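Local coordinates for post-proline cleaving enzyme (Rickettsia typhi, PDB 4HVT), which probably acts as a serine-type oligopeptidase that cleaves peptides after proline, at residues 284-288 / 330-334; 300-306 / 321-327. One frame throughout, in Å; residues are numbered along the deposited sequence.

Interaction 1 of 2, residues 284-288 / 330-334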
loop_
_atom_site.group_PDB
_atom_site.type_symbol
_atom_site.label_atom_id
_atom_site.label_comp_id
_atom_site.label_asym_id
_atom_site.label_seq_id
_atom_site.Cartn_x
_atom_site.Cartn_y
_atom_site.Cartn_z
ATOM N N GLN A 284 30.004 -4.590 1.713
ATOM C CA GLN A 284 30.472 -3.562 2.614
ATOM C C GLN A 284 29.307 -2.862 3.312
ATOM O O GLN A 284 28.366 -2.469 2.666
ATOM C CB GLN A 284 31.329 -2.569 1.905
ATOM C CG GLN A 284 32.644 -3.166 1.431
ATOM C CD GLN A 284 33.400 -2.152 0.603
ATOM O OE1 GLN A 284 33.054 -1.867 -0.576
ATOM N NE2 GLN A 284 34.385 -1.525 1.234
ATOM N N LYS A 285 29.423 -2.771 4.631
ATOM C CA LYS A 285 28.347 -2.269 5.473
ATOM C C LYS A 285 28.208 -0.768 5.359
ATOM O O LYS A 285 29.193 -0.032 5.407
ATOM C CB LYS A 285 28.597 -2.659 6.952
ATOM C CG LYS A 285 27.385 -2.471 7.855
ATOM C CD LYS A 285 27.759 -2.923 9.300
ATOM C CE LYS A 285 26.555 -3.437 10.052
ATOM N NZ LYS A 285 25.458 -2.429 10.013
ATOM N N ILE A 286 26.970 -0.314 5.122
ATOM C CA ILE A 286 26.653 1.113 5.037
ATOM C C ILE A 286 26.577 1.709 6.456
ATOM O O ILE A 286 25.962 1.120 7.363
ATOM C CB ILE A 286 25.319 1.322 4.273
ATOM C CG1 ILE A 286 25.549 1.073 2.804
ATOM C CG2 ILE A 286 24.750 2.709 4.523
ATOM C CD1 ILE A 286 24.287 0.931 2.030
ATOM N N ASN A 287 27.273 2.837 6.621
ATOM C CA ASN A 287 27.287 3.606 7.838
ATOM C C ASN A 287 26.330 4.803 7.672
ATOM O O ASN A 287 26.708 5.867 7.118
ATOM C CB ASN A 287 28.722 4.078 8.143
ATOM C CG ASN A 287 28.845 4.692 9.540
ATOM O OD1 ASN A 287 27.844 4.966 10.179
ATOM N ND2 ASN A 287 30.081 4.840 10.035
ATOM N N MET A 288 25.072 4.545 8.052
ATOM C CA MET A 288 24.032 5.572 8.127
ATOM C C MET A 288 23.184 5.277 9.356
ATOM O O MET A 288 23.256 4.159 9.935
ATOM C CB MET A 288 23.112 5.571 6.869
ATOM C CG MET A 288 23.795 5.987 5.554
ATOM S SD MET A 288 24.250 7.740 5.535
ATOM C CE MET A 288 22.595 8.393 5.239
ATOM N N LEU A 330 28.703 6.541 1.727
ATOM C CA LEU A 330 27.930 5.586 2.535
ATOM C C LEU A 330 28.783 4.647 3.349
ATOM O O LEU A 330 28.352 4.201 4.394
ATOM C CB LEU A 330 27.044 4.727 1.670
ATOM C CG LEU A 330 25.868 5.417 1.002
ATOM C CD1 LEU A 330 25.188 4.515 -0.020
ATOM C CD2 LEU A 330 24.864 5.901 2.015
ATOM N N LEU A 331 29.970 4.366 2.853
ATOM C CA LEU A 331 30.898 3.396 3.493
ATOM C C LEU A 331 31.842 4.015 4.486
ATOM O O LEU A 331 32.669 3.280 5.099
ATOM C CB LEU A 331 31.633 2.654 2.360
ATOM C CG LEU A 331 30.707 1.929 1.371
ATOM C CD1 LEU A 331 31.513 1.136 0.335
ATOM C CD2 LEU A 331 29.731 1.040 2.123
ATOM N N LYS A 332 31.782 5.326 4.667
ATOM C CA LYS A 332 32.788 6.072 5.405
ATOM C C LYS A 332 32.276 6.453 6.775
ATOM O O LYS A 332 31.049 6.555 7.020
ATOM C CB LYS A 332 33.202 7.354 4.645
ATOM C CG LYS A 332 33.770 7.082 3.275
ATOM C CD LYS A 332 34.579 8.254 2.742
ATOM C CE LYS A 332 35.103 7.949 1.338
ATOM N NZ LYS A 332 36.311 8.751 1.020
ATOM N N THR A 333 33.234 6.678 7.692
ATOM C CA THR A 333 32.866 7.229 8.996
ATOM C C THR A 333 32.348 8.644 8.812
ATOM O O THR A 333 32.614 9.287 7.780
ATOM C CB THR A 333 34.064 7.313 9.952
ATOM O OG1 THR A 333 35.114 8.093 9.342
ATOM C CG2 THR A 333 34.567 5.908 10.267
ATOM N N GLU A 334 31.617 9.118 9.807
ATOM C CA GLU A 334 31.179 10.515 9.849
ATOM C C GLU A 334 32.342 11.492 9.591
ATOM O O GLU A 334 32.182 12.454 8.845
ATOM C CB GLU A 334 30.512 10.822 11.189
ATOM C CG GLU A 334 30.256 12.314 11.443
ATOM C CD GLU A 334 29.658 12.612 12.820
ATOM O OE1 GLU A 334 28.929 11.779 13.377
ATOM O OE2 GLU A 334 29.905 13.707 13.350
HETATM O O HOH W 1 30.731 7.121 12.171
#

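Interaction 2 of 2, residues 300-306 / 321-327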
loop_
_atom_site.group_PDB
_atom_site.type_symbol
_atom_site.label_atom_id
_atom_site.label_comp_id
_atom_site.label_asym_id
_atom_site.label_seq_id
_atom_site.Cartn_x
_atom_site.Cartn_y
_atom_site.Cartn_z
ATOM N N GLU A 300 25.672 9.650 -9.355
ATOM C CA GLU A 300 26.340 8.853 -8.305
ATOM C C GLU A 300 25.928 9.256 -6.876
ATOM O O GLU A 300 26.531 8.799 -5.922
ATOM C CB GLU A 300 27.874 8.987 -8.476
ATOM C CG GLU A 300 28.344 8.299 -9.749
ATOM C CD GLU A 300 29.834 8.302 -9.961
ATOM O OE1 GLU A 300 30.576 8.635 -9.014
ATOM O OE2 GLU A 300 30.280 7.984 -11.120
ATOM N N TYR A 301 24.851 10.029 -6.713
ATOM C CA TYR A 301 24.395 10.502 -5.409
ATOM C C TYR A 301 23.136 9.741 -4.964
ATOM O O TYR A 301 22.330 9.398 -5.838
ATOM C CB TYR A 301 24.105 12.006 -5.462
ATOM C CG TYR A 301 25.383 12.791 -5.608
ATOM C CD1 TYR A 301 26.036 12.857 -6.833
ATOM C CD2 TYR A 301 25.990 13.364 -4.510
ATOM C CE1 TYR A 301 27.237 13.493 -6.969
ATOM C CE2 TYR A 301 27.188 14.022 -4.648
ATOM C CZ TYR A 301 27.817 14.056 -5.869
ATOM O OH TYR A 301 29.042 14.661 -6.013
ATOM N N VAL A 302 22.940 9.550 -3.669
ATOM C CA VAL A 302 21.834 8.839 -3.091
ATOM C C VAL A 302 21.139 9.717 -2.076
ATOM O O VAL A 302 21.769 10.575 -1.477
ATOM C CB VAL A 302 22.279 7.500 -2.436
ATOM C CG1 VAL A 302 22.650 6.467 -3.493
ATOM C CG2 VAL A 302 23.438 7.741 -1.534
ATOM N N PHE A 303 19.822 9.570 -1.993
ATOM C CA PHE A 303 18.963 10.367 -1.115
ATOM C C PHE A 303 18.443 9.529 -0.001
ATOM O O PHE A 303 17.883 8.461 -0.248
ATOM C CB PHE A 303 17.770 10.909 -1.889
ATOM C CG PHE A 303 18.154 11.719 -3.109
ATOM C CD1 PHE A 303 18.735 12.920 -2.940
ATOM C CD2 PHE A 303 17.986 11.230 -4.400
ATOM C CE1 PHE A 303 19.141 13.687 -4.000
ATOM C CE2 PHE A 303 18.411 11.983 -5.472
ATOM C CZ PHE A 303 19.034 13.193 -5.266
ATOM N N TRP A 304 18.516 10.038 1.244
ATOM C CA TRP A 304 18.152 9.300 2.419
ATOM C C TRP A 304 17.234 10.154 3.288
ATOM O O TRP A 304 17.478 11.350 3.531
ATOM C CB TRP A 304 19.381 8.882 3.214
ATOM C CG TRP A 304 20.168 7.795 2.565
ATOM C CD1 TRP A 304 20.920 7.906 1.433
ATOM C CD2 TRP A 304 20.270 6.405 2.971
ATOM N NE1 TRP A 304 21.457 6.668 1.080
ATOM C CE2 TRP A 304 21.085 5.742 2.027
ATOM C CE3 TRP A 304 19.724 5.654 4.049
ATOM C CZ2 TRP A 304 21.405 4.378 2.136
ATOM C CZ3 TRP A 304 20.039 4.316 4.141
ATOM C CH2 TRP A 304 20.901 3.693 3.207
ATOM N N LEU A 305 16.151 9.526 3.717
ATOM C CA LEU A 305 15.193 10.116 4.644
ATOM C C LEU A 305 15.552 9.739 6.072
ATOM O O LEU A 305 15.853 8.584 6.328
ATOM C CB LEU A 305 13.781 9.595 4.352
ATOM C CG LEU A 305 12.621 10.021 5.257
ATOM C CD1 LEU A 305 12.444 11.525 5.142
ATOM C CD2 LEU A 305 11.364 9.256 4.912
ATOM N N LEU A 306 15.432 10.714 6.972
ATOM C CA LEU A 306 15.655 10.496 8.399
ATOM C C LEU A 306 14.340 10.253 9.126
ATOM O O LEU A 306 13.406 11.004 8.978
ATOM C CB LEU A 306 16.422 11.657 9.025
ATOM C CG LEU A 306 17.717 12.098 8.338
ATOM C CD1 LEU A 306 18.432 13.142 9.183
ATOM C CD2 LEU A 306 18.619 10.903 8.025
ATOM N N SER A 321 13.975 15.059 7.728
ATOM C CA SER A 321 14.817 15.665 6.719
ATOM C C SER A 321 15.253 14.680 5.651
ATOM O O SER A 321 15.297 13.465 5.868
ATOM C CB SER A 321 16.097 16.279 7.349
ATOM O OG SER A 321 15.775 17.259 8.355
ATOM N N LEU A 322 15.559 15.238 4.489
ATOM C CA LEU A 322 16.144 14.477 3.399
ATOM C C LEU A 322 17.571 14.952 3.198
ATOM O O LEU A 322 17.816 16.132 3.031
ATOM C CB LEU A 322 15.357 14.662 2.109
ATOM C CG LEU A 322 15.742 13.633 1.005
ATOM C CD1 LEU A 322 15.077 12.274 1.248
ATOM C CD2 LEU A 322 15.340 14.164 -0.377
ATOM N N VAL A 323 18.513 14.015 3.187
ATOM C CA VAL A 323 19.890 14.352 2.861
ATOM C C VAL A 323 20.347 13.625 1.574
ATOM O O VAL A 323 19.684 12.657 1.119
ATOM C CB VAL A 323 20.852 13.922 4.003
ATOM C CG1 VAL A 323 20.472 14.549 5.354
ATOM C CG2 VAL A 323 20.881 12.392 4.118
ATOM N N ALA A 324 21.408 14.155 0.955
ATOM C CA ALA A 324 21.992 13.559 -0.183
ATOM C C ALA A 324 23.462 13.448 0.066
ATOM O O ALA A 324 24.059 14.279 0.774
ATOM C CB ALA A 324 21.777 14.430 -1.390
ATOM N N LEU A 325 24.030 12.411 -0.523
ATOM C CA LEU A 325 25.488 12.195 -0.449
ATOM C C LEU A 325 25.945 11.343 -1.619
ATOM O O LEU A 325 25.230 10.539 -2.204
ATOM C CB LEU A 325 25.958 11.548 0.852
ATOM C CG LEU A 325 25.483 10.162 1.288
ATOM C CD1 LEU A 325 26.318 9.564 2.406
ATOM C CD2 LEU A 325 23.971 10.114 1.681
ATOM N N HIS A 326 27.196 11.481 -1.933
ATOM C CA HIS A 326 27.812 10.568 -2.905
ATOM C C HIS A 326 27.813 9.139 -2.393
ATOM O O HIS A 326 28.022 8.898 -1.177
ATOM C CB HIS A 326 29.260 10.964 -3.202
ATOM C CG HIS A 326 29.798 10.324 -4.445
ATOM N ND1 HIS A 326 30.616 9.212 -4.447
ATOM C CD2 HIS A 326 29.694 10.709 -5.742
ATOM C CE1 HIS A 326 30.922 8.891 -5.690
ATOM N NE2 HIS A 326 30.358 9.780 -6.503
ATOM N N PHE A 327 27.572 8.150 -3.268
ATOM C CA PHE A 327 27.387 6.754 -2.745
ATOM C C PHE A 327 28.623 6.232 -2.010
ATOM O O PHE A 327 28.470 5.505 -1.067
ATOM C CB PHE A 327 26.965 5.746 -3.835
ATOM C CG PHE A 327 28.115 5.308 -4.729
ATOM C CD1 PHE A 327 28.488 6.032 -5.850
ATOM C CD2 PHE A 327 28.796 4.157 -4.444
ATOM C CE1 PHE A 327 29.553 5.667 -6.651
ATOM C CE2 PHE A 327 29.858 3.761 -5.238
ATOM C CZ PHE A 327 30.247 4.496 -6.322
#

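Interaction 1 of 2, residues 284-288 / 330-334
The flat amide of Q284 takes L331 CD1 over one face, with OE1 3.5 Å from that methyl. The amide of N287 meets the 330-334 backbone from one side of its plane. K332 O lies obliquely above it, 3.6 Å from ND2, and T333 CA follows a little farther on. ND2 donates one N-H to a water 3.2 Å away, which also accepts from the backbone N of E334. The chains run roughly perpendicular, and one direct hydrogen bond ties them. N287 N donates to L330 O at 2.8 Å. I286 CA adds a C-H contact to the same oxygen. This joins neighbouring blades of the beta-propeller. Strand 282-285 is the last, edge strand of one four-stranded sheet, and 330-334 belongs to the loop between strands 322-326 and 341-344 of the next. K337 NZ bonds both N287 O and K332 O, a second polar tie at the same place. The side chains of I286 and L330 run alongside each other in the same direction, and I286 CG2 and L330 CD2 are 4.1 Å apart. M288 has its CG anti to the carbonyl carbon (chi1 -67°), which sets CG 3.7 Å from L330 CD2, with SD also beside that methyl. L331 CD2 reaches back to K285 O, although its CB points away from 284-288.

Interaction 2 of 2, residues 300-306 / 321-327
Strands 301-305 and 322-326 run antiparallel at 154°, with V302-L325 and W304-V323 as hydrogen-bonded pairs and Y301-H326, F303-A324 and L305-L322 as non-hydrogen-bonded pairs. V302 N to L325 O and W304 N to V323 O are both 2.9 Å. L306 N to S321 O and F327 N to E300 O continue the ladder beyond the two ends. At the latter end, the imidazole of H326 is held from several sides. NE2 donates to E300 OE1 at 2.8 Å, close to the ring plane, and OE1 accepts with its anti lone pair, the one away from the other oxygen. ND1 bonds T328 OG1, so both ring nitrogens have partners. One face of the imidazole lies over E300 O. Its CD2 edge points at the face of Y301 in a T-shaped stack, with centroids 5.2 Å apart and planes at 85°. H326 CG stands anti to the backbone N (chi1 -164°), which swings the ring across to E300 and Y301. The tyrosine OH is bonded to E382. These are the two central strands of a four-stranded propeller blade, and each face of the blade packs on a neighbour. F303, L305, L322 and A324 share one face. There A324 CB is 3.7 Å from F303 CD1, and F303 and L322 continue onto I355 of strand 350-357 in the following sheet. The other face carries V302, W304, V323 and L325. L325 CD2 lies 3.8 Å from W304 CD1, while W304 CB lies 3.9 Å from V323 CG2. V302 CG2 meets the indole at its edge, in plane, on the same strand.

How the interactions relate
After several earlier sheets, the chain completes the sheet of strands 242-247 to 282-285, and 284-288 leaves its last, edge strand. The chain then forms strand 293-298 and reaches 300-306. Interaction 2 closes the inner loop when 321-327 returns beside it. Only a few residues later, 330-334 comes back to 284-288, and interaction 1 closes the outer loop. Interaction 2 is therefore nested inside interaction 1. Their centres lie about 12 Å apart and they touch. L330 CD2 is 3.6 Å from W304 NE1, and M288 CE is 3.7 Å from W304 CG. Interaction 2 builds the middle of one blade, and interaction 1 ties that blade to the preceding one.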